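Long-range contacts in glycosylation Associate Protein 1 (Streptococcus agalactiae serotype V, PDB 6OYC), which probably acts in the accessory Sec system, in a complex with its partner Gap proteins that is linked to the glycosylation and secretion of glycoproteins: residues Pro57-Tyr61 and Tyr73-Asp78; Phe77-Ile83 and Tyr170-Ser174. All blocks are in the same frame, centred on the assembly; numbering follows the deposited sequence.

Overall arrangement
Contact 1 (57-61 with 73-78) and contact 2 (77-83 with 170-174) are both buried, with centres 10 Å apart. They share Phe77 and Asp78 and both use helix 76-80. Contact 1 is the more local of the two and joins elements of one beta-alpha-beta unit at the edge of a parallel sheet. Contact 2 lies farther from the centre of the chain and ties the same helix to the long antiparallel sheet. Their chemistry differs accordingly. Contact 1 centres on an arginine with acidic, phenolic and water partners. Contact 2 relies on aromatic and proline packing, with one side-chain amide bonded to a backbone carbonyl.

Contact 1. Residues Pro57-Tyr61 and Tyr73-Asp78; sequences PNLRY and YYSVFD
The beta-alpha-beta unit of strand 48-52, helix 59-65 and strand 73-75 is closed here, where Leu59 and Arg60 meet Tyr73 and Asp78. Arg60 NH1 donates to Tyr73 OH at 2.9 Å, with 157° at the hydrogen. The phenol oxygen lies almost in the guanidinium plane, at its edge, and the ring is turned 53° from that plane. Bends at chi2 and chi3 turn the guanidinium so that NH1 reaches this oxygen. Beside the CD2-CE2 side of the same ring, Leu59 CD2 packs on Tyr73 CD2 at 3.7 Å. The two side chains pass in opposite directions.

Asp78 OD2 forms a long salt bridge with Arg60 NH1, at 3.7 Å. Water 1 makes a second link: it accepts from Arg60 NH2 and donates to Asp78 OD1 at 2.7 Å. Stronger ionic partners lie outside, Asp150 for Arg60 and Arg151 for Asp78. Asp78 is also placed by its backbone, since its N donates to Ser75 OG at 3.0 Å. Ser75 is the N-cap residue of helix 76-80, and this is its capping bond. The beta-alpha-beta unit at the sheet edge is consistent with the GT-B clan to which the family belongs.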
loop_
_atom_site.group_PDB
_atom_site.type_symbol
_atom_site.label_atom_id
_atom_site.label_comp_id
_atom_site.label_asym_id
_atom_site.label_seq_id
_atom_site.Cartn_x
_atom_site.Cartn_y
_atom_site.Cartn_z
ATOM N N PRO A 57 -6.570 5.072 12.794
ATOM C CA PRO A 57 -7.405 6.294 12.813
ATOM C C PRO A 57 -7.736 6.831 11.425
ATOM O O PRO A 57 -8.692 7.606 11.282
ATOM C CB PRO A 57 -6.554 7.290 13.610
ATOM C CG PRO A 57 -5.136 6.762 13.480
ATOM C CD PRO A 57 -5.259 5.280 13.434
ATOM N N ASN A 58 -6.993 6.432 10.393
ATOM C CA ASN A 58 -7.248 6.869 9.027
ATOM C C ASN A 58 -7.888 5.773 8.186
ATOM O O ASN A 58 -7.739 5.763 6.961
ATOM C CB ASN A 58 -5.956 7.340 8.363
ATOM C CG ASN A 58 -6.181 8.528 7.501
ATOM O OD1 ASN A 58 -6.824 9.493 7.923
ATOM N ND2 ASN A 58 -5.692 8.469 6.252
ATOM N N LEU A 59 -8.613 4.853 8.832
ATOM C CA LEU A 59 -9.065 3.642 8.153
ATOM C C LEU A 59 -10.065 3.959 7.045
ATOM O O LEU A 59 -10.051 3.315 5.987
ATOM C CB LEU A 59 -9.669 2.678 9.170
ATOM C CG LEU A 59 -10.259 1.371 8.639
ATOM C CD1 LEU A 59 -9.240 0.609 7.813
ATOM C CD2 LEU A 59 -10.757 0.502 9.807
ATOM N N ARG A 60 -10.939 4.946 7.259
ATOM C CA ARG A 60 -12.001 5.158 6.282
ATOM C C ARG A 60 -11.442 5.741 4.979
ATOM O O ARG A 60 -11.834 5.311 3.889
ATOM C CB ARG A 60 -13.106 6.028 6.889
ATOM C CG ARG A 60 -14.089 5.230 7.814
ATOM C CD ARG A 60 -14.210 5.824 9.223
ATOM N NE ARG A 60 -12.907 6.046 9.840
ATOM C CZ ARG A 60 -12.268 5.156 10.594
ATOM N NH1 ARG A 60 -12.827 3.971 10.866
ATOM N NH2 ARG A 60 -11.067 5.456 11.083
ATOM N N TYR A 61 -10.488 6.681 5.067
ATOM C CA TYR A 61 -9.810 7.118 3.853
ATOM C C TYR A 61 -9.031 5.975 3.238
ATOM O O TYR A 61 -9.019 5.819 2.012
ATOM C CB TYR A 61 -8.878 8.304 4.115
ATOM C CG TYR A 61 -9.634 9.605 4.150
ATOM C CD1 TYR A 61 -10.447 9.991 3.078
ATOM C CD2 TYR A 61 -9.577 10.438 5.262
ATOM C CE1 TYR A 61 -11.163 11.178 3.115
ATOM C CE2 TYR A 61 -10.285 11.618 5.307
ATOM C CZ TYR A 61 -11.083 11.974 4.235
ATOM O OH TYR A 61 -11.781 13.141 4.286
ATOM N N TYR A 73 -16.772 -3.236 8.103
ATOM C CA TYR A 73 -15.562 -3.536 8.844
ATOM C C TYR A 73 -15.854 -3.497 10.325
ATOM O O TYR A 73 -16.786 -2.826 10.787
ATOM C CB TYR A 73 -14.425 -2.557 8.523
ATOM C CG TYR A 73 -14.679 -1.144 9.003
ATOM C CD1 TYR A 73 -15.396 -0.237 8.214
ATOM C CD2 TYR A 73 -14.220 -0.711 10.242
ATOM C CE1 TYR A 73 -15.635 1.066 8.645
ATOM C CE2 TYR A 73 -14.447 0.596 10.677
ATOM C CZ TYR A 73 -15.152 1.478 9.870
ATOM O OH TYR A 73 -15.388 2.766 10.305
ATOM N N TYR A 74 -15.018 -4.226 11.060
ATOM C CA TYR A 74 -14.946 -4.173 12.508
ATOM C C TYR A 74 -13.517 -3.790 12.883
ATOM O O TYR A 74 -12.557 -4.384 12.379
ATOM C CB TYR A 74 -15.339 -5.523 13.144
ATOM C CG TYR A 74 -14.974 -5.608 14.606
ATOM C CD1 TYR A 74 -15.821 -5.096 15.588
ATOM C CD2 TYR A 74 -13.763 -6.175 15.005
ATOM C CE1 TYR A 74 -15.473 -5.171 16.939
ATOM C CE2 TYR A 74 -13.413 -6.247 16.329
ATOM C CZ TYR A 74 -14.269 -5.745 17.293
ATOM O OH TYR A 74 -13.896 -5.814 18.614
ATOM N N SER A 75 -13.380 -2.799 13.751
ATOM C CA SER A 75 -12.078 -2.314 14.189
ATOM C C SER A 75 -11.959 -2.536 15.687
ATOM O O SER A 75 -12.721 -1.959 16.468
ATOM C CB SER A 75 -11.882 -0.835 13.848
ATOM O OG SER A 75 -10.865 -0.281 14.661
ATOM N N VAL A 76 -11.005 -3.375 16.080
ATOM C CA VAL A 76 -10.753 -3.623 17.494
ATOM C C VAL A 76 -10.622 -2.300 18.255
ATOM O O VAL A 76 -11.225 -2.105 19.317
ATOM C CB VAL A 76 -9.501 -4.505 17.654
ATOM C CG1 VAL A 76 -8.966 -4.427 19.050
ATOM C CG2 VAL A 76 -9.783 -5.937 17.256
ATOM N N PHE A 77 -9.841 -1.367 17.718
ATOM C CA PHE A 77 -9.583 -0.131 18.457
ATOM C C PHE A 77 -10.804 0.775 18.491
ATOM O O PHE A 77 -11.029 1.456 19.492
ATOM C CB PHE A 77 -8.375 0.609 17.875
ATOM C CG PHE A 77 -7.065 0.110 18.425
ATOM C CD1 PHE A 77 -6.540 -1.107 17.987
ATOM C CD2 PHE A 77 -6.388 0.827 19.406
ATOM C CE1 PHE A 77 -5.345 -1.580 18.481
ATOM C CE2 PHE A 77 -5.189 0.358 19.909
ATOM C CZ PHE A 77 -4.669 -0.856 19.453
ATOM N N ASP A 78 -11.596 0.807 17.411
ATOM C CA ASP A 78 -12.887 1.495 17.440
ATOM C C ASP A 78 -13.756 0.980 18.591
ATOM O O ASP A 78 -14.374 1.759 19.327
ATOM C CB ASP A 78 -13.610 1.305 16.101
ATOM C CG ASP A 78 -13.157 2.299 15.020
ATOM O OD1 ASP A 78 -12.052 2.880 15.099
ATOM O OD2 ASP A 78 -13.927 2.489 14.068
HETATM O O HOH W 1 -10.667 3.142 12.788
#

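Contact 2. Residues Phe77-Ile83 and Tyr170-Ser174; sequences FDDIQEI and YLAPS
Gln81 and Leu171 supply the hydrogen bond of this contact. Gln81 NE2 donates to Leu171 O at 2.8 Å, with 151° at the hydrogen. The donor lies in the carbonyl plane, on a lone pair, while the oxygen is tilted a little out of the glutamine amide plane. The glutamine chain runs extended beyond CG, long enough to carry its amide to the end of strand 164-171. NE2 also bonds to Ser155 OG, so two partners fix the rotation of the buried amide.

The aromatic part is Phe77 against Tyr170. The rings meet obliquely, with centroids 5.5 Å apart and planes at 40°. CE2 of Phe77 and CE2 of Tyr170 are the closest atoms, at 3.5 Å. Tyr55 meets both rings, edge-to-face with Tyr170, and Tyr170 OH is hydrogen-bonded to Glu181. Gln81 OE1 lies at the edge of the Tyr170 ring, with the amide nearly perpendicular to it.

Backbone and proline contacts complete the join. Ala172 CA approaches Gln81 O at 3.3 Å in a CA-H...O contact. The ring of Pro173 then lies against the turn that follows: its CD is 3.8 Å from Glu82 O and 4.0 Å from Ile83 CG1. The Ile83 and Pro173 side chains cross at about a right angle.

The turn itself is made by Glu82, whose phi is positive. Ile83 N bonds to Asp78 O, and Glu82 N to Asp79 O. Helix 76-80 thus ends in a Schellman motif, packed against the end of a strand in the long antiparallel sheet.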
loop_
_atom_site.group_PDB
_atom_site.type_symbol
_atom_site.label_atom_id
_atom_site.label_comp_id
_atom_site.label_asym_id
_atom_site.label_seq_id
_atom_site.Cartn_x
_atom_site.Cartn_y
_atom_site.Cartn_z
ATOM N N PHE A 77 -9.841 -1.367 17.718
ATOM C CA PHE A 77 -9.583 -0.131 18.457
ATOM C C PHE A 77 -10.804 0.775 18.491
ATOM O O PHE A 77 -11.029 1.456 19.492
ATOM C CB PHE A 77 -8.375 0.609 17.875
ATOM C CG PHE A 77 -7.065 0.110 18.425
ATOM C CD1 PHE A 77 -6.540 -1.107 17.987
ATOM C CD2 PHE A 77 -6.388 0.827 19.406
ATOM C CE1 PHE A 77 -5.345 -1.580 18.481
ATOM C CE2 PHE A 77 -5.189 0.358 19.909
ATOM C CZ PHE A 77 -4.669 -0.856 19.453
ATOM N N ASP A 78 -11.596 0.807 17.411
ATOM C CA ASP A 78 -12.887 1.495 17.440
ATOM C C ASP A 78 -13.756 0.980 18.591
ATOM O O ASP A 78 -14.374 1.759 19.327
ATOM C CB ASP A 78 -13.610 1.305 16.101
ATOM C CG ASP A 78 -13.157 2.299 15.020
ATOM O OD1 ASP A 78 -12.052 2.880 15.099
ATOM O OD2 ASP A 78 -13.927 2.489 14.068
ATOM N N ASP A 79 -13.815 -0.341 18.746
ATOM C CA ASP A 79 -14.544 -0.974 19.846
ATOM C C ASP A 79 -13.994 -0.531 21.201
ATOM O O ASP A 79 -14.726 -0.022 22.055
ATOM C CB ASP A 79 -14.427 -2.490 19.670
ATOM C CG ASP A 79 -15.276 -3.286 20.648
ATOM O OD1 ASP A 79 -15.802 -2.726 21.628
ATOM O OD2 ASP A 79 -15.398 -4.507 20.423
ATOM N N ILE A 80 -12.695 -0.730 21.414
ATOM C CA ILE A 80 -12.050 -0.274 22.641
ATOM C C ILE A 80 -12.404 1.178 22.932
ATOM O O ILE A 80 -12.850 1.518 24.033
ATOM C CB ILE A 80 -10.530 -0.458 22.532
ATOM C CG1 ILE A 80 -10.206 -1.939 22.376
ATOM C CG2 ILE A 80 -9.816 0.172 23.728
ATOM C CD1 ILE A 80 -8.737 -2.194 22.181
ATOM N N GLN A 81 -12.207 2.056 21.949
ATOM C CA GLN A 81 -12.286 3.488 22.199
ATOM C C GLN A 81 -13.712 4.021 22.258
ATOM O O GLN A 81 -13.874 5.231 22.429
ATOM C CB GLN A 81 -11.498 4.251 21.130
ATOM C CG GLN A 81 -9.986 4.070 21.222
ATOM C CD GLN A 81 -9.271 4.803 20.119
ATOM O OE1 GLN A 81 -8.849 4.189 19.127
ATOM N NE2 GLN A 81 -9.155 6.137 20.259
ATOM N N GLU A 82 -14.734 3.163 22.111
ATOM C CA GLU A 82 -16.149 3.556 22.262
ATOM C C GLU A 82 -16.534 4.623 21.247
ATOM O O GLU A 82 -17.232 5.595 21.560
ATOM C CB GLU A 82 -16.465 4.027 23.686
ATOM C CG GLU A 82 -16.325 2.916 24.694
ATOM C CD GLU A 82 -16.503 3.374 26.132
ATOM O OE1 GLU A 82 -16.946 4.523 26.367
ATOM O OE2 GLU A 82 -16.179 2.569 27.027
ATOM N N ILE A 83 -16.061 4.448 20.018
ATOM C CA ILE A 83 -16.295 5.466 19.010
ATOM C C ILE A 83 -17.740 5.420 18.516
ATOM O O ILE A 83 -18.415 6.453 18.453
ATOM C CB ILE A 83 -15.246 5.327 17.889
ATOM C CG1 ILE A 83 -13.918 5.893 18.412
ATOM C CG2 ILE A 83 -15.671 6.054 16.617
ATOM C CD1 ILE A 83 -12.712 5.237 17.824
ATOM N N TYR A 170 -5.340 6.830 24.561
ATOM C CA TYR A 170 -6.353 6.641 23.533
ATOM C C TYR A 170 -7.688 7.126 24.065
ATOM O O TYR A 170 -8.084 6.766 25.178
ATOM C CB TYR A 170 -6.480 5.181 23.110
ATOM C CG TYR A 170 -5.262 4.540 22.487
ATOM C CD1 TYR A 170 -4.165 4.172 23.273
ATOM C CD2 TYR A 170 -5.231 4.238 21.119
ATOM C CE1 TYR A 170 -3.054 3.544 22.706
ATOM C CE2 TYR A 170 -4.117 3.614 20.534
ATOM C CZ TYR A 170 -3.037 3.268 21.340
ATOM O OH TYR A 170 -1.946 2.633 20.794
ATOM N N LEU A 171 -8.389 7.914 23.259
ATOM C CA LEU A 171 -9.544 8.672 23.712
ATOM C C LEU A 171 -10.808 8.198 23.012
ATOM O O LEU A 171 -10.762 7.637 21.913
ATOM C CB LEU A 171 -9.347 10.177 23.464
ATOM C CG LEU A 171 -8.047 10.828 23.986
ATOM C CD1 LEU A 171 -8.000 12.340 23.764
ATOM C CD2 LEU A 171 -7.838 10.528 25.460
ATOM N N ALA A 172 -11.945 8.420 23.688
ATOM C CA ALA A 172 -13.261 8.395 23.060
ATOM C C ALA A 172 -13.562 9.770 22.460
ATOM O O ALA A 172 -12.883 10.754 22.780
ATOM C CB ALA A 172 -14.326 8.012 24.091
ATOM N N PRO A 173 -14.559 9.868 21.571
ATOM C CA PRO A 173 -14.861 11.181 20.957
ATOM C C PRO A 173 -15.265 12.250 21.960
ATOM O O PRO A 173 -15.178 13.444 21.647
ATOM C CB PRO A 173 -16.003 10.866 19.972
ATOM C CG PRO A 173 -15.807 9.396 19.636
ATOM C CD PRO A 173 -15.286 8.758 20.914
ATOM N N SER A 174 -15.690 11.867 23.157
ATOM C CA SER A 174 -15.929 12.816 24.233
ATOM C C SER A 174 -14.648 13.427 24.775
ATOM O O SER A 174 -14.721 14.420 25.515
ATOM C CB SER A 174 -16.645 12.128 25.386
ATOM O OG SER A 174 -15.722 11.261 26.024
#